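Local coordinates for protein aspartyl-tRNA synthetase 2 (Thermus thermophilus, PDB 1N9W) that activates L-aspartate with ATP and transfers it to the acceptor end of tRNA(Asp) and, with similar efficiency, of tRNA(Asn), at residues G20-R25 against K51-E56; S57-R62 against V82-P87; V3-L8 against L36-G41. One frame throughout, in Å; residues are numbered along the deposited sequence.

Contact 1: G20-R25 against K51-E56; sequences GFLHWR and KLPLPE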
loop_
_atom_site.group_PDB
_atom_site.type_symbol
_atom_site.label_atom_id
_atom_site.label_comp_id
_atom_site.label_asym_id
_atom_site.label_seq_id
_atom_site.Cartn_x
_atom_site.Cartn_y
_atom_site.Cartn_z
ATOM N N GLY B 20 2.639 -19.289 -19.832
ATOM C CA GLY B 20 2.110 -18.023 -20.324
ATOM C C GLY B 20 0.834 -18.196 -21.123
ATOM O O GLY B 20 0.140 -19.201 -20.972
ATOM N N PHE B 21 0.517 -17.215 -21.961
ATOM C CA PHE B 21 -0.690 -17.267 -22.789
ATOM C C PHE B 21 -0.354 -17.147 -24.260
ATOM O O PHE B 21 0.562 -16.417 -24.635
ATOM C CB PHE B 21 -1.650 -16.128 -22.436
ATOM C CG PHE B 21 -2.074 -16.115 -21.002
ATOM C CD1 PHE B 21 -1.272 -15.519 -20.030
ATOM C CD2 PHE B 21 -3.268 -16.716 -20.615
ATOM C CE1 PHE B 21 -1.660 -15.518 -18.702
ATOM C CE2 PHE B 21 -3.659 -16.720 -19.284
ATOM C CZ PHE B 21 -2.858 -16.123 -18.320
ATOM N N LEU B 22 -1.111 -17.845 -25.098
ATOM C CA LEU B 22 -0.881 -17.790 -26.536
ATOM C C LEU B 22 -1.264 -16.407 -27.099
ATOM O O LEU B 22 -2.444 -16.113 -27.294
ATOM C CB LEU B 22 -1.696 -18.894 -27.213
ATOM C CG LEU B 22 -1.572 -19.096 -28.730
ATOM C CD1 LEU B 22 -0.122 -19.361 -29.132
ATOM C CD2 LEU B 22 -2.466 -20.270 -29.121
ATOM N N HIS B 23 -0.265 -15.570 -27.361
ATOM C CA HIS B 23 -0.507 -14.227 -27.892
ATOM C C HIS B 23 -1.113 -14.354 -29.301
ATOM O O HIS B 23 -2.128 -13.733 -29.593
ATOM C CB HIS B 23 0.801 -13.432 -27.932
ATOM C CG HIS B 23 0.608 -11.948 -27.933
ATOM N ND1 HIS B 23 0.138 -11.257 -26.837
ATOM C CD2 HIS B 23 0.807 -11.026 -28.904
ATOM C CE1 HIS B 23 0.051 -9.973 -27.137
ATOM N NE2 HIS B 23 0.448 -9.807 -28.384
ATOM N N TRP B 24 -0.471 -15.139 -30.168
ATOM C CA TRP B 24 -0.978 -15.419 -31.510
ATOM C C TRP B 24 -0.353 -16.691 -32.051
ATOM O O TRP B 24 0.577 -17.253 -31.459
ATOM C CB TRP B 24 -0.788 -14.259 -32.520
ATOM C CG TRP B 24 0.607 -13.758 -32.741
ATOM C CD1 TRP B 24 1.090 -12.533 -32.381
ATOM C CD2 TRP B 24 1.702 -14.455 -33.361
ATOM N NE1 TRP B 24 2.415 -12.419 -32.735
ATOM C CE2 TRP B 24 2.816 -13.582 -33.337
ATOM C CE3 TRP B 24 1.848 -15.722 -33.934
ATOM C CZ2 TRP B 24 4.063 -13.945 -33.857
ATOM C CZ3 TRP B 24 3.094 -16.082 -34.453
ATOM C CH2 TRP B 24 4.181 -15.194 -34.412
ATOM N N ARG B 25 -0.881 -17.146 -33.179
ATOM C CA ARG B 25 -0.415 -18.366 -33.811
ATOM C C ARG B 25 -0.430 -18.205 -35.331
ATOM O O ARG B 25 -1.185 -17.405 -35.878
ATOM C CB ARG B 25 -1.337 -19.527 -33.397
ATOM C CG ARG B 25 -2.812 -19.281 -33.770
ATOM C CD ARG B 25 -3.802 -20.344 -33.277
ATOM N NE ARG B 25 -5.112 -20.123 -33.897
ATOM C CZ ARG B 25 -6.154 -20.947 -33.820
ATOM N NH1 ARG B 25 -6.080 -22.084 -33.136
ATOM N NH2 ARG B 25 -7.281 -20.631 -34.450
ATOM N N LYS B 51 -2.654 -29.773 -32.813
ATOM C CA LYS B 51 -3.989 -29.240 -32.999
ATOM C C LYS B 51 -3.940 -28.016 -32.091
ATOM O O LYS B 51 -4.155 -28.115 -30.884
ATOM C CB LYS B 51 -5.035 -30.244 -32.514
ATOM C CG LYS B 51 -4.965 -31.576 -33.246
ATOM C CD LYS B 51 -6.085 -32.504 -32.828
ATOM C CE LYS B 51 -6.044 -33.795 -33.617
ATOM N NZ LYS B 51 -7.253 -34.614 -33.330
ATOM N N LEU B 52 -3.623 -26.871 -32.680
ATOM C CA LEU B 52 -3.484 -25.631 -31.928
ATOM C C LEU B 52 -4.762 -25.096 -31.286
ATOM O O LEU B 52 -5.837 -25.120 -31.890
ATOM C CB LEU B 52 -2.870 -24.552 -32.834
ATOM C CG LEU B 52 -1.452 -24.846 -33.349
ATOM C CD1 LEU B 52 -1.021 -23.765 -34.336
ATOM C CD2 LEU B 52 -0.475 -24.923 -32.164
ATOM N N PRO B 53 -4.656 -24.619 -30.034
ATOM C CA PRO B 53 -5.800 -24.066 -29.304
ATOM C C PRO B 53 -5.967 -22.612 -29.739
ATOM O O PRO B 53 -5.121 -22.095 -30.470
ATOM C CB PRO B 53 -5.362 -24.191 -27.849
ATOM C CG PRO B 53 -3.895 -23.879 -27.937
ATOM C CD PRO B 53 -3.449 -24.635 -29.187
ATOM N N LEU B 54 -7.035 -21.951 -29.299
ATOM C CA LEU B 54 -7.272 -20.557 -29.680
ATOM C C LEU B 54 -6.348 -19.577 -28.959
ATOM O O LEU B 54 -5.711 -19.922 -27.967
ATOM C CB LEU B 54 -8.737 -20.161 -29.395
ATOM C CG LEU B 54 -9.834 -20.725 -30.313
ATOM C CD1 LEU B 54 -11.250 -20.415 -29.754
ATOM C CD2 LEU B 54 -9.667 -20.120 -31.706
ATOM N N PRO B 55 -6.250 -18.339 -29.477
ATOM C CA PRO B 55 -5.403 -17.328 -28.841
ATOM C C PRO B 55 -5.934 -17.079 -27.425
ATOM O O PRO B 55 -7.135 -17.236 -27.165
ATOM C CB PRO B 55 -5.575 -16.110 -29.745
ATOM C CG PRO B 55 -5.810 -16.723 -31.091
ATOM C CD PRO B 55 -6.729 -17.881 -30.794
ATOM N N GLU B 56 -5.029 -16.690 -26.533
ATOM C CA GLU B 56 -5.317 -16.416 -25.130
ATOM C C GLU B 56 -5.504 -17.679 -24.290
ATOM O O GLU B 56 -6.011 -17.623 -23.171
ATOM C CB GLU B 56 -6.529 -15.475 -24.972
ATOM C CG GLU B 56 -6.227 -14.004 -25.297
ATOM C CD GLU B 56 -4.921 -13.495 -24.675
ATOM O OE1 GLU B 56 -4.679 -13.737 -23.469
ATOM O OE2 GLU B 56 -4.131 -12.848 -25.398
HETATM O O HOH W 1 -4.158 -12.752 -28.084
#
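Leu22 and Glu56 join the two segments by a backbone hydrogen bond: Glu56 N donates to Leu22 O at 2.8 Å, nearly straight at 171° and on a lone pair in the carbonyl plane. Beside this bond the isobutyl group of Leu22 packs against the loop 51-56. Its CG stands anti to the backbone N (chi1 -177°), which carries CD2 to 3.5 Å from Pro53 O and into apolar contact with Pro53 CG at 4.1 Å. A branched aliphatic side chain suits this place, because it can meet both the proline ring and the backbone beside it.

Farther along the strand, Arg25 stretches across the loop with its chain extended from CG to NE. Its NH1 makes a weak bond to Pro53 O (2.8 Å, but bent to 118°), while one face of the guanidinium is covered near its rim by Leu54 CA and Pro55 CD. Leu54 sets out away from strand 20-25, but its end returns, CD2 lying 3.7 Å from Arg25 NH2. Pro53 gives Arg25 a carbonyl and Pro55 its ring CD; lacking N-H groups, the prolines bring no competing donor.

At the other end a water donates to both His23 O and Glu56 OE2, each at 2.7 Å. Glu56 is bent at chi2, and its OE1 takes salt bridges from Arg37 and Arg117; Arg37 also bonds His23 ND1. The Phe21 ring brings its edge to Glu56 O and meets Phe223 of the second subunit edge-to-face. His23 and Trp24 both face Leu35 in a classic beta bulge within this OB-fold strand. The buried carboxylate of Glu56 is thus met by two arginines and a water, which would be expected to keep it ionised.

Contact 2: S57-R62 against V82-P87; sequences SALRVR and VEVLSP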
loop_
_atom_site.group_PDB
_atom_site.type_symbol
_atom_site.label_atom_id
_atom_site.label_comp_id
_atom_site.label_asym_id
_atom_site.label_seq_id
_atom_site.Cartn_x
_atom_site.Cartn_y
_atom_site.Cartn_z
ATOM N N SER B 57 -5.114 -18.830 -24.829
ATOM C CA SER B 57 -5.200 -20.067 -24.056
ATOM C C SER B 57 -3.973 -20.042 -23.151
ATOM O O SER B 57 -2.925 -19.503 -23.533
ATOM C CB SER B 57 -5.138 -21.301 -24.967
ATOM O OG SER B 57 -6.393 -21.582 -25.559
ATOM N N ALA B 58 -4.097 -20.595 -21.949
ATOM C CA ALA B 58 -2.968 -20.644 -21.025
ATOM C C ALA B 58 -2.168 -21.881 -21.407
ATOM O O ALA B 58 -2.730 -22.964 -21.574
ATOM C CB ALA B 58 -3.459 -20.744 -19.589
ATOM N N LEU B 59 -0.857 -21.719 -21.544
ATOM C CA LEU B 59 0.002 -22.825 -21.952
ATOM C C LEU B 59 1.255 -23.052 -21.124
ATOM O O LEU B 59 1.730 -22.184 -20.388
ATOM C CB LEU B 59 0.486 -22.599 -23.383
ATOM C CG LEU B 59 -0.436 -22.222 -24.526
ATOM C CD1 LEU B 59 0.437 -21.964 -25.737
ATOM C CD2 LEU B 59 -1.442 -23.319 -24.799
ATOM N N ARG B 60 1.801 -24.243 -21.295
ATOM C CA ARG B 60 3.055 -24.606 -20.681
ATOM C C ARG B 60 3.859 -25.107 -21.877
ATOM O O ARG B 60 3.345 -25.888 -22.682
ATOM C CB ARG B 60 2.864 -25.725 -19.661
ATOM C CG ARG B 60 4.162 -26.323 -19.179
ATOM C CD ARG B 60 3.940 -27.242 -17.997
ATOM N NE ARG B 60 5.032 -28.185 -17.894
ATOM C CZ ARG B 60 5.186 -29.241 -18.688
ATOM N NH1 ARG B 60 4.303 -29.503 -19.641
ATOM N NH2 ARG B 60 6.252 -30.024 -18.551
ATOM N N VAL B 61 5.087 -24.620 -22.021
ATOM C CA VAL B 61 5.949 -25.037 -23.120
ATOM C C VAL B 61 7.325 -25.479 -22.637
ATOM O O VAL B 61 7.986 -24.786 -21.856
ATOM C CB VAL B 61 6.181 -23.912 -24.166
ATOM C CG1 VAL B 61 7.240 -24.372 -25.185
ATOM C CG2 VAL B 61 4.871 -23.552 -24.885
ATOM N N ARG B 62 7.748 -26.643 -23.113
ATOM C CA ARG B 62 9.066 -27.185 -22.778
ATOM C C ARG B 62 9.853 -27.238 -24.084
ATOM O O ARG B 62 9.392 -27.812 -25.070
ATOM C CB ARG B 62 8.927 -28.589 -22.181
ATOM C CG ARG B 62 10.256 -29.315 -21.986
ATOM C CD ARG B 62 10.072 -30.636 -21.235
ATOM N NE ARG B 62 9.273 -31.626 -21.979
ATOM C CZ ARG B 62 9.768 -32.485 -22.868
ATOM N NH1 ARG B 62 11.069 -32.491 -23.141
ATOM N NH2 ARG B 62 8.964 -33.343 -23.471
ATOM N N VAL B 82 4.108 -29.193 -25.829
ATOM C CA VAL B 82 3.208 -28.074 -25.636
ATOM C C VAL B 82 1.970 -28.617 -24.921
ATOM O O VAL B 82 1.310 -29.532 -25.414
ATOM C CB VAL B 82 2.827 -27.409 -26.996
ATOM C CG1 VAL B 82 1.842 -26.281 -26.778
ATOM C CG2 VAL B 82 4.082 -26.863 -27.668
ATOM N N GLU B 83 1.696 -28.079 -23.733
ATOM C CA GLU B 83 0.543 -28.491 -22.928
ATOM C C GLU B 83 -0.392 -27.290 -22.770
ATOM O O GLU B 83 0.043 -26.204 -22.388
ATOM C CB GLU B 83 0.989 -28.979 -21.533
ATOM C CG GLU B 83 -0.189 -29.362 -20.614
ATOM C CD GLU B 83 0.212 -29.792 -19.193
ATOM O OE1 GLU B 83 -0.689 -30.189 -18.421
ATOM O OE2 GLU B 83 1.404 -29.737 -18.838
ATOM N N VAL B 84 -1.668 -27.491 -23.083
ATOM C CA VAL B 84 -2.652 -26.429 -22.950
ATOM C C VAL B 84 -3.220 -26.554 -21.546
ATOM O O VAL B 84 -3.895 -27.529 -21.236
ATOM C CB VAL B 84 -3.787 -26.588 -23.988
ATOM C CG1 VAL B 84 -4.677 -25.348 -24.006
ATOM C CG2 VAL B 84 -3.188 -26.828 -25.362
ATOM N N LEU B 85 -2.917 -25.580 -20.692
ATOM C CA LEU B 85 -3.383 -25.594 -19.307
ATOM C C LEU B 85 -4.839 -25.153 -19.195
ATOM O O LEU B 85 -5.571 -25.606 -18.317
ATOM C CB LEU B 85 -2.500 -24.666 -18.464
ATOM C CG LEU B 85 -1.009 -25.006 -18.515
ATOM C CD1 LEU B 85 -0.189 -23.917 -17.834
ATOM C CD2 LEU B 85 -0.792 -26.369 -17.836
ATOM N N SER B 86 -5.247 -24.264 -20.093
ATOM C CA SER B 86 -6.605 -23.749 -20.085
ATOM C C SER B 86 -6.921 -23.158 -21.447
ATOM O O SER B 86 -6.543 -22.030 -21.747
ATOM C CB SER B 86 -6.746 -22.667 -19.013
ATOM O OG SER B 86 -8.046 -22.141 -18.980
ATOM N N PRO B 87 -7.615 -23.924 -22.300
ATOM C CA PRO B 87 -7.981 -23.458 -23.640
ATOM C C PRO B 87 -9.045 -22.367 -23.641
ATOM O O PRO B 87 -10.027 -22.432 -22.896
ATOM C CB PRO B 87 -8.470 -24.733 -24.330
ATOM C CG PRO B 87 -9.072 -25.513 -23.200
ATOM C CD PRO B 87 -8.063 -25.316 -22.081
#
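Ala58 O is gripped twice by the segment 82-87, by Leu85 N at 2.8 Å and Ser86 N at 3.2 Å, both coming from the same face of its carbonyl plane. This double acceptance is the mark of a classic beta bulge: Leu85 and Ser86 together face Ala58, and the register slips by one residue. Ala58 N in turn donates to Ser86 O. Beyond the bulge Arg60 and Glu83 form a regular antiparallel hydrogen-bonded pair, with Arg60 N bound to Glu83 O and Glu83 N to Arg60 O, both at 2.9 Å.

The side chains of that pair add a salt bridge, Arg60 NH1 to Glu83 OE2 at 3.0 Å. Both chains set out with CG anti to the backbone N, and their flat ends are turned 75° apart, so the bridge is a single contact rather than a two-pronged one. Arg60 NE has a second acid, Glu17. Ser57 OG, although close to Pro87, is bound to Leu54 O and Ala88 N, and Ser86 OG bonds Met384 O of the second subunit.

Apolar residues fill the other face. Leu59 and Val84 lie side by side pointing the same way, CD2 to CG1 at 3.9 Å, and Val61 meets Val82 through their CG2 methyls. Leu85, thrown onto the Arg60 side by the bulge, lays CD1 3.6 Å from Leu59 O. The small Ala58 packs against Phe21 and Gly383 of the second subunit, its CB 3.9 Å from Ser86 CB.

Strand 58-67 is bonded to strand 15-28 as well, through Leu59 with Gly20 and Val61 with Leu18, so it lies between that strand and 81-84 in the OB-fold sheet, and the corner at Leu85 brings the chain against the second subunit.

Contact 3: V3-L8 against L36-G41; sequences VLVRDL and LRDRSG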
loop_
_atom_site.group_PDB
_atom_site.type_symbol
_atom_site.label_atom_id
_atom_site.label_comp_id
_atom_site.label_asym_id
_atom_site.label_seq_id
_atom_site.Cartn_x
_atom_site.Cartn_y
_atom_site.Cartn_z
ATOM N N VAL B 3 11.361 -20.710 -16.650
ATOM C CA VAL B 3 12.121 -19.516 -17.006
ATOM C C VAL B 3 11.196 -18.463 -17.629
ATOM O O VAL B 3 10.349 -18.780 -18.460
ATOM C CB VAL B 3 13.246 -19.847 -18.041
ATOM C CG1 VAL B 3 14.068 -18.601 -18.333
ATOM C CG2 VAL B 3 14.134 -20.969 -17.516
ATOM N N LEU B 4 11.366 -17.213 -17.211
ATOM C CA LEU B 4 10.587 -16.105 -17.738
ATOM C C LEU B 4 11.197 -15.658 -19.067
ATOM O O LEU B 4 12.391 -15.847 -19.308
ATOM C CB LEU B 4 10.613 -14.939 -16.760
ATOM C CG LEU B 4 9.676 -15.030 -15.553
ATOM C CD1 LEU B 4 10.080 -14.013 -14.467
ATOM C CD2 LEU B 4 8.262 -14.756 -16.039
ATOM N N VAL B 5 10.374 -15.068 -19.924
ATOM C CA VAL B 5 10.835 -14.581 -21.214
ATOM C C VAL B 5 12.037 -13.629 -21.090
ATOM O O VAL B 5 12.964 -13.680 -21.895
ATOM C CB VAL B 5 9.686 -13.869 -21.964
ATOM C CG1 VAL B 5 10.223 -13.169 -23.225
ATOM C CG2 VAL B 5 8.611 -14.889 -22.340
ATOM N N ARG B 6 12.039 -12.776 -20.074
ATOM C CA ARG B 6 13.148 -11.841 -19.937
ATOM C C ARG B 6 14.492 -12.492 -19.594
ATOM O O ARG B 6 15.537 -11.931 -19.900
ATOM C CB ARG B 6 12.827 -10.750 -18.910
ATOM C CG ARG B 6 12.580 -11.233 -17.494
ATOM C CD ARG B 6 12.609 -10.060 -16.530
ATOM N NE ARG B 6 12.079 -10.455 -15.223
ATOM C CZ ARG B 6 10.892 -10.069 -14.758
ATOM N NH1 ARG B 6 10.115 -9.264 -15.486
ATOM N NH2 ARG B 6 10.479 -10.513 -13.585
ATOM N N ASP B 7 14.473 -13.673 -18.986
ATOM C CA ASP B 7 15.719 -14.322 -18.617
ATOM C C ASP B 7 16.180 -15.375 -19.621
ATOM O O ASP B 7 17.208 -16.024 -19.430
ATOM C CB ASP B 7 15.577 -14.948 -17.229
ATOM C CG ASP B 7 15.131 -13.950 -16.191
ATOM O OD1 ASP B 7 15.749 -12.870 -16.107
ATOM O OD2 ASP B 7 14.155 -14.238 -15.453
ATOM N N LEU B 8 15.426 -15.547 -20.698
ATOM C CA LEU B 8 15.795 -16.554 -21.678
ATOM C C LEU B 8 17.193 -16.344 -22.270
ATOM O O LEU B 8 17.850 -17.312 -22.650
ATOM C CB LEU B 8 14.744 -16.632 -22.792
ATOM C CG LEU B 8 13.358 -17.128 -22.366
ATOM C CD1 LEU B 8 12.406 -17.024 -23.561
ATOM C CD2 LEU B 8 13.433 -18.578 -21.860
ATOM N N LEU B 36 4.294 -16.727 -27.368
ATOM C CA LEU B 36 3.861 -16.940 -25.989
ATOM C C LEU B 36 4.235 -15.733 -25.167
ATOM O O LEU B 36 5.357 -15.238 -25.280
ATOM C CB LEU B 36 4.538 -18.185 -25.388
ATOM C CG LEU B 36 4.181 -18.572 -23.943
ATOM C CD1 LEU B 36 4.366 -20.089 -23.731
ATOM C CD2 LEU B 36 5.034 -17.782 -22.949
ATOM N N ARG B 37 3.319 -15.225 -24.353
ATOM C CA ARG B 37 3.720 -14.094 -23.529
ATOM C C ARG B 37 3.475 -14.328 -22.056
ATOM O O ARG B 37 2.428 -14.841 -21.655
ATOM C CB ARG B 37 3.022 -12.799 -23.952
ATOM C CG ARG B 37 1.597 -12.744 -23.577
ATOM C CD ARG B 37 1.023 -11.353 -23.304
ATOM N NE ARG B 37 -0.238 -11.724 -22.649
ATOM C CZ ARG B 37 -1.364 -12.020 -23.289
ATOM N NH1 ARG B 37 -1.447 -11.928 -24.617
ATOM N NH2 ARG B 37 -2.344 -12.584 -22.610
ATOM N N ASP B 38 4.464 -13.981 -21.246
ATOM C CA ASP B 38 4.273 -14.123 -19.825
ATOM C C ASP B 38 4.327 -12.706 -19.239
ATOM O O ASP B 38 4.299 -11.732 -19.999
ATOM C CB ASP B 38 5.276 -15.131 -19.187
ATOM C CG ASP B 38 6.734 -14.764 -19.394
ATOM O OD1 ASP B 38 7.025 -13.562 -19.550
ATOM O OD2 ASP B 38 7.597 -15.683 -19.349
ATOM N N ARG B 39 4.355 -12.585 -17.917
ATOM C CA ARG B 39 4.359 -11.274 -17.301
ATOM C C ARG B 39 5.579 -10.441 -17.659
ATOM O O ARG B 39 5.601 -9.233 -17.431
ATOM C CB ARG B 39 4.222 -11.397 -15.771
ATOM C CG ARG B 39 5.306 -12.229 -15.073
ATOM C CD ARG B 39 5.024 -12.328 -13.569
ATOM N NE ARG B 39 6.135 -12.873 -12.811
ATOM C CZ ARG B 39 6.353 -14.166 -12.612
ATOM N NH1 ARG B 39 5.526 -15.068 -13.119
ATOM N NH2 ARG B 39 7.406 -14.554 -11.908
ATOM N N SER B 40 6.589 -11.078 -18.242
ATOM C CA SER B 40 7.828 -10.362 -18.592
ATOM C C SER B 40 8.028 -10.104 -20.085
ATOM O O SER B 40 8.994 -9.451 -20.467
ATOM C CB SER B 40 9.051 -11.112 -18.056
ATOM O OG SER B 40 9.288 -12.281 -18.818
ATOM N N GLY B 41 7.131 -10.604 -20.932
ATOM C CA GLY B 41 7.295 -10.353 -22.356
ATOM C C GLY B 41 6.760 -11.431 -23.281
ATOM O O GLY B 41 5.972 -12.287 -22.868
HETATM O O HOH W 2 7.730 -18.493 -18.736
HETATM O O HOH W 3 7.597 -10.208 -13.302
#
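The carboxylate of Asp38 holds the N-terminal segment through Val5 N, which donates to Asp38 OD2 at 2.9 Å, meeting the syn lone pair of OD2. The other oxygen, Asp38 OD1, is gripped by two donors of Ser40, OG at 2.7 Å and backbone N at 2.8 Å, from the same face of its plane but on its syn and anti sides respectively. Ser40 OG, itself a donor to the aspartate, accepts from Arg6 N at 3.1 Å. Two successive N-H groups of the N-terminal turn are thereby satisfied by side chains of the 36-41 segment. Serine suits this relay because one short hydroxyl can both give and take.

Hydrocarbon closes round the polar centre. Val5 rests CG2 3.3 Å from Asp38 OD2, and its CG1 lies against the backbone of Gly41, where a CB would sit tight against that methyl and, at these backbone angles, against Ser40 O. Leu4 crosses Arg39 at about a right angle, with CD2 3.9 Å above the guanidinium plane and over its centre. Arg6, with CG between its backbone N and carbonyl carbon (chi1 62°), puts NH1 3.3 Å from Ser40 CB.

Water links Arg6 NH2 to Arg39 NE, weakly at the latter. Both arginines also bind Asp143 of the second subunit, and Arg39 pairs with Glu191 of that subunit, so these like charges are gathered round acids across the dimer interface.

The bond from Ser40 N to Asp38 OD1 makes an Asx turn, set within a type I beta turn from Asp38 to Gly41. Such a turn suits the tight hairpin joining strands 31-38 and 41-47 of the OB-fold.

From the N terminus, the segment 3-8 runs ahead of strand 15-28, and contact 3 ties it to the hairpin turn at 36-41, closing a loop that includes that strand. Contact 1 crosses contact 3: 20-25 lies inside that loop, its partner 51-56 beyond it, and it closes a loop holding strands 31-38 and 41-47. Contact 2 follows in series, closing the loop through strand 75-79. Contacts 1 and 2 meet across strands 15-28 and 58-67; Arg37 joins contact 3 to contact 1, and Leu36 packs on Val61. Together they tie the N-terminal segment, the 36-41 turn, the 51-56 loop and strands 15-28, 58-67 and 81-84 of the anticodon-binding OB-fold; all three touch the second subunit.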